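Local coordinates for response regulator receiver domain protein (CheY-like) (Methylobacillus flagellatus KT, PDB 3I42) that is of unknown function but, as a CheY-like receiver domain, probably takes up a phosphoryl group on a conserved aspartate in two-component signalling, at residues 55-58 with 59-62; 17-20 with 21-25; 92-95 with 96-100. All blocks are in the same frame, centred on the assembly; numbering follows the deposited sequence.

Interaction 1. Residues 55-58 with 59-62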
ATOM      1  N   LEU A  55      -7.448 -11.632   6.887  1.00 37.04           N
ATOM      2  CA  LEU A  55      -7.947 -11.577   5.525  1.00 38.48           C
ATOM      3  C   LEU A  55      -8.908 -12.731   5.229  1.00 40.11           C
ATOM      4  O   LEU A  55      -9.603 -12.715   4.199  1.00 40.82           O
ATOM      5  CB  LEU A  55      -6.802 -11.516   4.506  1.00 38.14           C
ATOM      6  CG  LEU A  55      -5.964 -10.248   4.484  1.00 36.84           C
ATOM      7  CD1 LEU A  55      -4.988 -10.285   3.313  1.00 37.50           C
ATOM      8  CD2 LEU A  55      -6.793  -8.974   4.407  1.00 36.96           C
ATOM      9  N   ASN A  56      -8.967 -13.699   6.152  1.00 40.79           N
ATOM     10  CA  ASN A  56      -9.812 -14.884   6.054  1.00 41.51           C
ATOM     11  C   ASN A  56     -10.829 -14.863   7.160  1.00 40.36           C
ATOM     12  O   ASN A  56     -10.500 -15.164   8.285  1.00 40.75           O
ATOM     13  CB  ASN A  56      -8.973 -16.146   6.286  1.00 42.76           C
ATOM     14  CG  ASN A  56      -8.124 -16.539   5.087  1.00 46.80           C
ATOM     15  OD1 ASN A  56      -8.561 -16.437   3.932  1.00 51.84           O
ATOM     16  ND2 ASN A  56      -6.904 -17.030   5.359  1.00 51.36           N
ATOM     17  N   LEU A  57     -12.071 -14.535   6.867  1.00 39.61           N
ATOM     18  CA  LEU A  57     -13.049 -14.418   7.930  1.00 39.26           C
ATOM     19  C   LEU A  57     -14.217 -15.384   7.688  1.00 39.63           C
ATOM     20  O   LEU A  57     -14.372 -15.870   6.574  1.00 39.37           O
ATOM     21  CB  LEU A  57     -13.507 -12.969   8.051  1.00 38.42           C
ATOM     22  CG  LEU A  57     -12.516 -12.027   8.719  1.00 37.73           C
ATOM     23  CD1 LEU A  57     -12.967 -10.591   8.502  1.00 34.44           C
ATOM     24  CD2 LEU A  57     -12.405 -12.357  10.229  1.00 35.29           C
ATOM     25  N   PRO A  58     -15.006 -15.704   8.737  1.00 39.61           N
ATOM     26  CA  PRO A  58     -16.036 -16.684   8.440  1.00 40.31           C
ATOM     27  C   PRO A  58     -17.069 -16.151   7.410  1.00 41.19           C
ATOM     28  O   PRO A  58     -17.410 -16.872   6.461  1.00 41.19           O
ATOM     29  CB  PRO A  58     -16.699 -16.945   9.803  1.00 40.52           C
ATOM     30  CG  PRO A  58     -15.851 -16.206  10.837  1.00 39.69           C
ATOM     31  CD  PRO A  58     -15.085 -15.180  10.119  1.00 39.50           C
ATOM     32  N   ASP A  59     -17.507 -14.903   7.571  1.00 40.76           N
ATOM     33  CA  ASP A  59     -18.640 -14.356   6.806  1.00 41.36           C
ATOM     34  C   ASP A  59     -18.262 -13.412   5.644  1.00 41.32           C
ATOM     35  O   ASP A  59     -19.151 -12.777   5.052  1.00 41.01           O
ATOM     36  CB  ASP A  59     -19.590 -13.602   7.761  1.00 41.14           C
ATOM     37  CG  ASP A  59     -18.855 -12.551   8.621  1.00 42.71           C
ATOM     38  OD1 ASP A  59     -17.594 -12.607   8.737  1.00 42.31           O
ATOM     39  OD2 ASP A  59     -19.540 -11.677   9.196  1.00 42.82           O
ATOM     40  N   THR A  60     -16.966 -13.299   5.330  1.00 40.71           N
ATOM     41  CA  THR A  60     -16.511 -12.257   4.398  1.00 40.10           C
ATOM     42  C   THR A  60     -15.029 -12.375   4.168  1.00 39.31           C
ATOM     43  O   THR A  60     -14.342 -13.021   4.957  1.00 40.00           O
ATOM     44  CB  THR A  60     -16.839 -10.812   4.949  1.00 40.22           C
ATOM     45  OG1 THR A  60     -16.427  -9.822   4.002  1.00 40.20           O
ATOM     46  CG2 THR A  60     -16.144 -10.527   6.336  1.00 40.52           C
ATOM     47  N   SER A  61     -14.523 -11.759   3.101  1.00 38.00           N
ATOM     48  CA  SER A  61     -13.074 -11.582   2.953  1.00 36.59           C
ATOM     49  C   SER A  61     -12.645 -10.345   3.739  1.00 35.52           C
ATOM     50  O   SER A  61     -13.469  -9.480   4.035  1.00 34.83           O
ATOM     51  CB  SER A  61     -12.651 -11.452   1.482  1.00 36.52           C
ATOM     52  OG  SER A  61     -12.974 -10.167   0.970  1.00 38.92           O
ATOM     53  N   GLY A  62     -11.370 -10.276   4.114  1.00 34.45           N
ATOM     54  CA  GLY A  62     -10.865  -9.098   4.807  1.00 33.26           C
ATOM     55  C   GLY A  62     -10.974  -7.879   3.913  1.00 32.73           C
ATOM     56  O   GLY A  62     -11.323  -6.773   4.356  1.00 32.55           O
TER
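Leu55 and Gly62 meet where the chain doubles back on itself: residues 55-58 and 59-62 run 175° apart, and Gly62 N gives a hydrogen bond of 3.0 Å to Leu55 O, coming from above the carbonyl plane. A second, weak bond joins Leu57 N to Thr60 O at 3.3 Å, so Asn56 and Ser61 pair as a single bridge between the two arms. Where the two arms begin and end, Leu55 CD2 lies 4.1 Å from Gly62 CA; a CB on residue 62 would clash with Leu55 CA, so glycine's missing side chain lets the arms close. Further round, Leu57 and Thr60 run alongside each other in one direction. Leu57 CD1 rests 3.8 Å from Thr60 CG2, and both side chains also touch Leu65 of helix 62-71. With OG1 anti to the backbone N (chi1 -178°), Thr60 keeps its methyl for Leu57 and turns its hydroxyl to Ser61 O, a 3.0 Å bond in the carbonyl plane. Pro58 stiffens the bend, and Asp59 next to it binds back through its carboxylate to Gly36 N and Thr37 OG1. Ser61 OG caps helix 62-71 at Ala64 N. The loop follows Asp54, the predicted phosphorylation site; two backbone bonds (one weak), side-chain bonds and a small apolar patch imply a turn held from within, tied at its tip to Gly36 and Thr37 and at its far end to helix 62-71.

Interaction 2. Residues 17-20 with 21-25; sequences ETFK and ELLEM
Lys20 and Glu24 face each other one turn apart on helix 13-25, and the lysine can be followed outward along its whole length. Its CB lies 3.2 Å from Glu21 N, the next amide of the helix. CG, anti to the backbone N (chi1 176°), starts the chain out from the helix and comes 4.2 Å from Glu24 OE2. Beyond CG the chain stays extended as far as CE, then bends at chi4 (-70°), which brings NZ back to Glu24 OE2 at 3.2 Å: a salt bridge whose hydrogen bond is weak. Glu24 CG lies 3.1 Å from Lys20 O, the carbonyl that accepts Glu24 N, which sets the carboxylate beside the lysine. Long, flexible side chains suit this solvent-facing side, since they can pair charges, and that of Lys20 also touches Ile8 and Ala30 of the sheet. Inward, Phe19 and Leu23 make the apolar counterpart. Phe19 CE2 touches Leu23 CG at 3.8 Å, the two side chains crossing at a slant, and the ring also meets that of Phe52 while Leu23 reaches Leu112 and Leu116 of helix 109-119. Underneath runs the backbone ladder, with Leu22 N to Thr18 O at 2.9 Å. A lysine-glutamate pair outside and a phenylalanine-leucine pair inside, each spaced four residues apart, are typical of an amphipathic helix, here the crossover helix of the beta-alpha-beta unit formed with strands 4-9 and 28-33.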
ATOM      1  N   GLU A  17      -7.113 -13.468  21.593  1.00 33.88           N
ATOM      2  CA  GLU A  17      -6.626 -13.122  22.915  1.00 34.69           C
ATOM      3  C   GLU A  17      -5.110 -12.873  22.957  1.00 34.43           C
ATOM      4  O   GLU A  17      -4.653 -11.939  23.608  1.00 34.71           O
ATOM      5  CB  GLU A  17      -7.025 -14.233  23.896  1.00 35.93           C
ATOM      6  CG  GLU A  17      -8.566 -14.456  24.002  1.00 37.42           C
ATOM      7  CD  GLU A  17      -8.941 -15.722  24.829  1.00 44.36           C
ATOM      8  OE1 GLU A  17      -8.094 -16.653  24.916  1.00 44.54           O
ATOM      9  OE2 GLU A  17     -10.087 -15.796  25.378  1.00 44.64           O
ATOM     10  N   THR A  18      -4.335 -13.707  22.260  1.00 34.91           N
ATOM     11  CA  THR A  18      -2.877 -13.541  22.169  1.00 34.77           C
ATOM     12  C   THR A  18      -2.592 -12.200  21.529  1.00 34.38           C
ATOM     13  O   THR A  18      -1.889 -11.362  22.091  1.00 33.87           O
ATOM     14  CB  THR A  18      -2.255 -14.689  21.335  1.00 35.54           C
ATOM     15  OG1 THR A  18      -2.457 -15.921  22.022  1.00 35.17           O
ATOM     16  CG2 THR A  18      -0.752 -14.498  21.118  1.00 35.07           C
ATOM     17  N   PHE A  19      -3.180 -11.982  20.358  1.00 34.37           N
ATOM     18  CA  PHE A  19      -3.041 -10.721  19.644  1.00 33.80           C
ATOM     19  C   PHE A  19      -3.355  -9.562  20.584  1.00 33.93           C
ATOM     20  O   PHE A  19      -2.613  -8.617  20.668  1.00 33.16           O
ATOM     21  CB  PHE A  19      -4.030 -10.705  18.474  1.00 34.35           C
ATOM     22  CG  PHE A  19      -3.675  -9.753  17.382  1.00 34.25           C
ATOM     23  CD1 PHE A  19      -3.995 -10.054  16.065  1.00 36.13           C
ATOM     24  CD2 PHE A  19      -3.005  -8.564  17.649  1.00 33.91           C
ATOM     25  CE1 PHE A  19      -3.669  -9.170  15.052  1.00 34.72           C
ATOM     26  CE2 PHE A  19      -2.683  -7.676  16.635  1.00 33.40           C
ATOM     27  CZ  PHE A  19      -2.994  -7.982  15.349  1.00 31.41           C
ATOM     28  N   LYS A  20      -4.480  -9.652  21.281  1.00 34.79           N
ATOM     29  CA  LYS A  20      -4.895  -8.632  22.228  1.00 35.41           C
ATOM     30  C   LYS A  20      -3.866  -8.413  23.378  1.00 36.16           C
ATOM     31  O   LYS A  20      -3.643  -7.266  23.822  1.00 35.89           O
ATOM     32  CB  LYS A  20      -6.256  -9.036  22.755  1.00 35.52           C
ATOM     33  CG  LYS A  20      -6.850  -8.173  23.841  1.00 37.65           C
ATOM     34  CD  LYS A  20      -7.996  -8.987  24.423  1.00 42.14           C
ATOM     35  CE  LYS A  20      -9.047  -8.152  25.121  1.00 46.20           C
ATOM     36  NZ  LYS A  20      -8.551  -7.576  26.394  1.00 46.22           N
ATOM     37  N   GLU A  21      -3.248  -9.501  23.845  1.00 36.23           N
ATOM     38  CA  GLU A  21      -2.167  -9.439  24.859  1.00 37.03           C
ATOM     39  C   GLU A  21      -0.964  -8.669  24.346  1.00 35.76           C
ATOM     40  O   GLU A  21      -0.418  -7.804  25.021  1.00 35.27           O
ATOM     41  CB  GLU A  21      -1.682 -10.846  25.181  1.00 37.96           C
ATOM     42  CG  GLU A  21      -2.558 -11.681  26.097  1.00 44.57           C
ATOM     43  CD  GLU A  21      -1.794 -12.918  26.628  1.00 53.87           C
ATOM     44  OE1 GLU A  21      -2.088 -14.067  26.182  1.00 56.25           O
ATOM     45  OE2 GLU A  21      -0.878 -12.713  27.481  1.00 57.11           O
ATOM     46  N   LEU A  22      -0.553  -8.978  23.127  1.00 35.66           N
ATOM     47  CA  LEU A  22       0.577  -8.300  22.546  1.00 35.12           C
ATOM     48  C   LEU A  22       0.336  -6.807  22.426  1.00 35.36           C
ATOM     49  O   LEU A  22       1.227  -6.019  22.779  1.00 35.53           O
ATOM     50  CB  LEU A  22       0.906  -8.879  21.177  1.00 35.20           C
ATOM     51  CG  LEU A  22       1.304 -10.350  21.002  1.00 36.19           C
ATOM     52  CD1 LEU A  22       1.563 -10.645  19.523  1.00 36.67           C
ATOM     53  CD2 LEU A  22       2.510 -10.759  21.882  1.00 36.39           C
ATOM     54  N   LEU A  23      -0.832  -6.414  21.889  1.00 34.67           N
ATOM     55  CA  LEU A  23      -1.151  -5.000  21.703  1.00 34.91           C
ATOM     56  C   LEU A  23      -1.111  -4.299  23.057  1.00 36.19           C
ATOM     57  O   LEU A  23      -0.582  -3.182  23.183  1.00 36.70           O
ATOM     58  CB  LEU A  23      -2.537  -4.807  21.048  1.00 34.14           C
ATOM     59  CG  LEU A  23      -2.682  -5.205  19.572  1.00 33.40           C
ATOM     60  CD1 LEU A  23      -4.089  -5.052  19.101  1.00 34.08           C
ATOM     61  CD2 LEU A  23      -1.793  -4.339  18.712  1.00 28.85           C
ATOM     62  N   GLU A  24      -1.679  -4.949  24.064  1.00 37.05           N
ATOM     63  CA  GLU A  24      -1.692  -4.402  25.416  1.00 40.05           C
ATOM     64  C   GLU A  24      -0.288  -4.240  26.020  1.00 41.01           C
ATOM     65  O   GLU A  24       0.029  -3.218  26.609  1.00 41.04           O
ATOM     66  CB  GLU A  24      -2.562  -5.268  26.306  1.00 40.09           C
ATOM     67  CG  GLU A  24      -4.035  -5.054  26.019  1.00 44.16           C
ATOM     68  CD  GLU A  24      -4.925  -5.948  26.874  1.00 49.04           C
ATOM     69  OE1 GLU A  24      -4.434  -7.006  27.361  1.00 51.41           O
ATOM     70  OE2 GLU A  24      -6.117  -5.590  27.063  1.00 50.63           O
ATOM     71  N   MET A  25       0.566  -5.231  25.824  1.00 42.52           N
ATOM     72  CA  MET A  25       1.960  -5.097  26.237  1.00 44.03           C
ATOM     73  C   MET A  25       2.643  -3.905  25.577  1.00 44.68           C
ATOM     74  O   MET A  25       3.631  -3.392  26.092  1.00 45.00           O
ATOM     75  CB  MET A  25       2.727  -6.361  25.893  1.00 44.13           C
ATOM     76  CG  MET A  25       2.602  -7.488  26.911  1.00 46.30           C
ATOM     77  SD  MET A  25       3.747  -8.805  26.434  1.00 50.45           S
ATOM     78  CE  MET A  25       5.077  -7.831  25.839  1.00 45.83           C
TER

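Interaction 3. Residues 92-95 with 96-100; sequences GKEA and CELFD
The short helix 93-98 of the receiver fold opens at its N-cap Gly92, whose O accepts Cys96 N at 3.1 Å. Lys93, the first helical residue, reaches one turn ahead with NZ to Glu97 OE2 at 2.8 Å, a salt bridge that meets the carboxylate from above its plane. The lysine is extended from CB to CE and bends only at chi4 (-61°), which lays its amine across the glutamate. Were Lys93 shortened to an alanine, the Glu97 carboxylate would probably lose its charged mate and be freer to turn. Glu94 stands beside Leu98, its OE2 4.1 Å from Leu98 CD1, while its OE1 is paired with Lys67 of helix 62-71. Ala95 O takes Phe99 N at 3.1 Å and also lies at the edge of the Phe99 ring, in its plane, 3.5 Å from CD2. Ala95 CB stands 4.4 Å from Phe99 CD2, so a small residue suits this place beside the ring, which packs on Val66, Phe80 and Ala82. Cys96 forms a disulfide with Cys96 of the second subunit. Backbone bonds and a salt bridge of i to i+4 spacing after an N-cap glycine mark a short alpha-helix of the receiver fold, here carrying the covalent link between subunits.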
ATOM      1  N   GLY A  92      -3.479  -8.291  -3.390  1.00 57.09           N
ATOM      2  CA  GLY A  92      -3.387  -7.738  -4.725  1.00 53.76           C
ATOM      3  C   GLY A  92      -3.392  -6.228  -4.717  1.00 52.01           C
ATOM      4  O   GLY A  92      -3.115  -5.582  -3.701  1.00 51.96           O
ATOM      5  N   LYS A  93      -3.726  -5.669  -5.870  1.00 50.16           N
ATOM      6  CA  LYS A  93      -3.771  -4.229  -6.098  1.00 48.23           C
ATOM      7  C   LYS A  93      -4.672  -3.433  -5.130  1.00 47.26           C
ATOM      8  O   LYS A  93      -4.252  -2.405  -4.599  1.00 45.95           O
ATOM      9  CB  LYS A  93      -4.219  -3.992  -7.540  1.00 48.00           C
ATOM     10  CG  LYS A  93      -4.253  -2.568  -7.924  1.00 47.45           C
ATOM     11  CD  LYS A  93      -4.634  -2.443  -9.369  1.00 48.26           C
ATOM     12  CE  LYS A  93      -4.663  -0.982  -9.737  1.00 48.81           C
ATOM     13  NZ  LYS A  93      -5.672  -0.265  -8.916  1.00 50.05           N
ATOM     14  N   GLU A  94      -5.913  -3.898  -4.950  1.00 45.87           N
ATOM     15  CA  GLU A  94      -6.895  -3.255  -4.065  1.00 45.57           C
ATOM     16  C   GLU A  94      -6.515  -3.360  -2.583  1.00 43.65           C
ATOM     17  O   GLU A  94      -6.750  -2.437  -1.823  1.00 43.38           O
ATOM     18  CB  GLU A  94      -8.306  -3.833  -4.290  1.00 45.96           C
ATOM     19  CG  GLU A  94      -9.132  -3.111  -5.365  1.00 49.88           C
ATOM     20  CD  GLU A  94     -10.642  -3.103  -5.049  1.00 54.83           C
ATOM     21  OE1 GLU A  94     -11.222  -4.225  -4.909  1.00 54.60           O
ATOM     22  OE2 GLU A  94     -11.235  -1.983  -4.935  1.00 55.60           O
ATOM     23  N   ALA A  95      -5.926  -4.482  -2.188  1.00 42.38           N
ATOM     24  CA  ALA A  95      -5.430  -4.651  -0.814  1.00 41.84           C
ATOM     25  C   ALA A  95      -4.305  -3.665  -0.492  1.00 41.28           C
ATOM     26  O   ALA A  95      -4.322  -3.009   0.540  1.00 41.64           O
ATOM     27  CB  ALA A  95      -4.991  -6.091  -0.567  1.00 41.55           C
ATOM     28  N   CYS A  96      -3.333  -3.556  -1.387  1.00 41.44           N
ATOM     29  CA  CYS A  96      -2.341  -2.481  -1.321  1.00 41.16           C
ATOM     30  C   CYS A  96      -2.991  -1.097  -1.158  1.00 37.31           C
ATOM     31  O   CYS A  96      -2.548  -0.275  -0.342  1.00 34.93           O
ATOM     32  CB  CYS A  96      -1.466  -2.509  -2.572  1.00 41.84           C
ATOM     33  SG  CYS A  96      -0.355  -3.946  -2.690  1.00 51.07           S
ATOM     34  N   GLU A  97      -4.078  -0.851  -1.889  1.00 38.85           N
ATOM     35  CA  GLU A  97      -4.683   0.481  -1.866  1.00 35.17           C
ATOM     36  C   GLU A  97      -5.505   0.752  -0.616  1.00 28.62           C
ATOM     37  O   GLU A  97      -5.484   1.868  -0.101  1.00 38.77           O
ATOM     38  CB  GLU A  97      -5.507   0.711  -3.129  1.00 50.39           C
ATOM     39  CG  GLU A  97      -4.641   0.698  -4.386  1.00 45.97           C
ATOM     40  CD  GLU A  97      -5.433   0.757  -5.664  1.00147.31           C
ATOM     41  OE1 GLU A  97      -6.591   0.306  -5.640  1.00 43.77           O
ATOM     42  OE2 GLU A  97      -4.899   1.242  -6.690  1.00 53.43           O
ATOM     43  N   LEU A  98      -6.220  -0.258  -0.134  1.00 33.58           N
ATOM     44  CA  LEU A  98      -7.226  -0.065   0.931  1.00 32.19           C
ATOM     45  C   LEU A  98      -6.754  -0.309   2.363  1.00 33.47           C
ATOM     46  O   LEU A  98      -7.437   0.084   3.322  1.00 29.26           O
ATOM     47  CB  LEU A  98      -8.435  -0.950   0.652  1.00 41.85           C
ATOM     48  CG  LEU A  98      -9.350  -0.554  -0.505  1.00 47.99           C
ATOM     49  CD1 LEU A  98      -9.972  -1.802  -1.076  1.00 66.44           C
ATOM     50  CD2 LEU A  98     -10.409   0.421  -0.009  1.00 42.98           C
ATOM     51  N   PHE A  99      -5.613  -0.980   2.528  1.00 27.24           N
ATOM     52  CA  PHE A  99      -5.040  -1.092   3.885  1.00 31.92           C
ATOM     53  C   PHE A  99      -3.878  -0.133   4.030  1.00 31.23           C
ATOM     54  O   PHE A  99      -3.232   0.226   3.056  1.00 33.17           O
ATOM     55  CB  PHE A  99      -4.557  -2.492   4.165  1.00 23.92           C
ATOM     56  CG  PHE A  99      -5.637  -3.479   4.344  1.00 28.90           C
ATOM     57  CD1 PHE A  99      -6.238  -3.651   5.592  1.00 24.14           C
ATOM     58  CD2 PHE A  99      -6.036  -4.276   3.280  1.00 25.72           C
ATOM     59  CE1 PHE A  99      -7.250  -4.591   5.774  1.00 38.70           C
ATOM     60  CE2 PHE A  99      -7.060  -5.220   3.445  1.00 30.56           C
ATOM     61  CZ  PHE A  99      -7.665  -5.386   4.696  1.00 29.64           C
ATOM     62  N   ASP A 100      -3.616   0.287   5.255  1.00 32.22           N
ATOM     63  CA  ASP A 100      -2.529   1.213   5.520  1.00 24.23           C
ATOM     64  C   ASP A 100      -1.243   0.470   5.912  1.00 25.96           C
ATOM     65  O   ASP A 100      -0.143   0.949   5.639  1.00 37.49           O
ATOM     66  CB  ASP A 100      -2.959   2.179   6.633  1.00 23.93           C
ATOM     67  CG  ASP A 100      -4.234   2.946   6.283  1.00 36.58           C
ATOM     68  OD1 ASP A 100      -4.199   3.749   5.330  1.00 63.74           O
ATOM     69  OD2 ASP A 100      -5.264   2.737   6.958  1.00 36.32           O
TER

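All three contacts are local, yet their chemistry follows their place in the fold. Interaction 1 is a surface turn after strand 50-54, held by two backbone bonds, one weak, and by side-chain bonds to its surroundings, and lacking a salt bridge. Interactions 2 and 3 are partly buried helical contacts, each with a lysine-glutamate pair outside and an aromatic residue inside, but they lie on opposite sides of the chain's centre, about 25 Å apart between centres. Interaction 2 packs against strands 4-9 and 28-33 and helix 109-119, whereas interaction 3 leans on helix 62-71 and strand 79-84 and faces the second subunit. Interactions 1 and 3 touch directly, Leu55 CD2 lying 3.7 Å from Phe99 CZ; interaction 2 reaches neither.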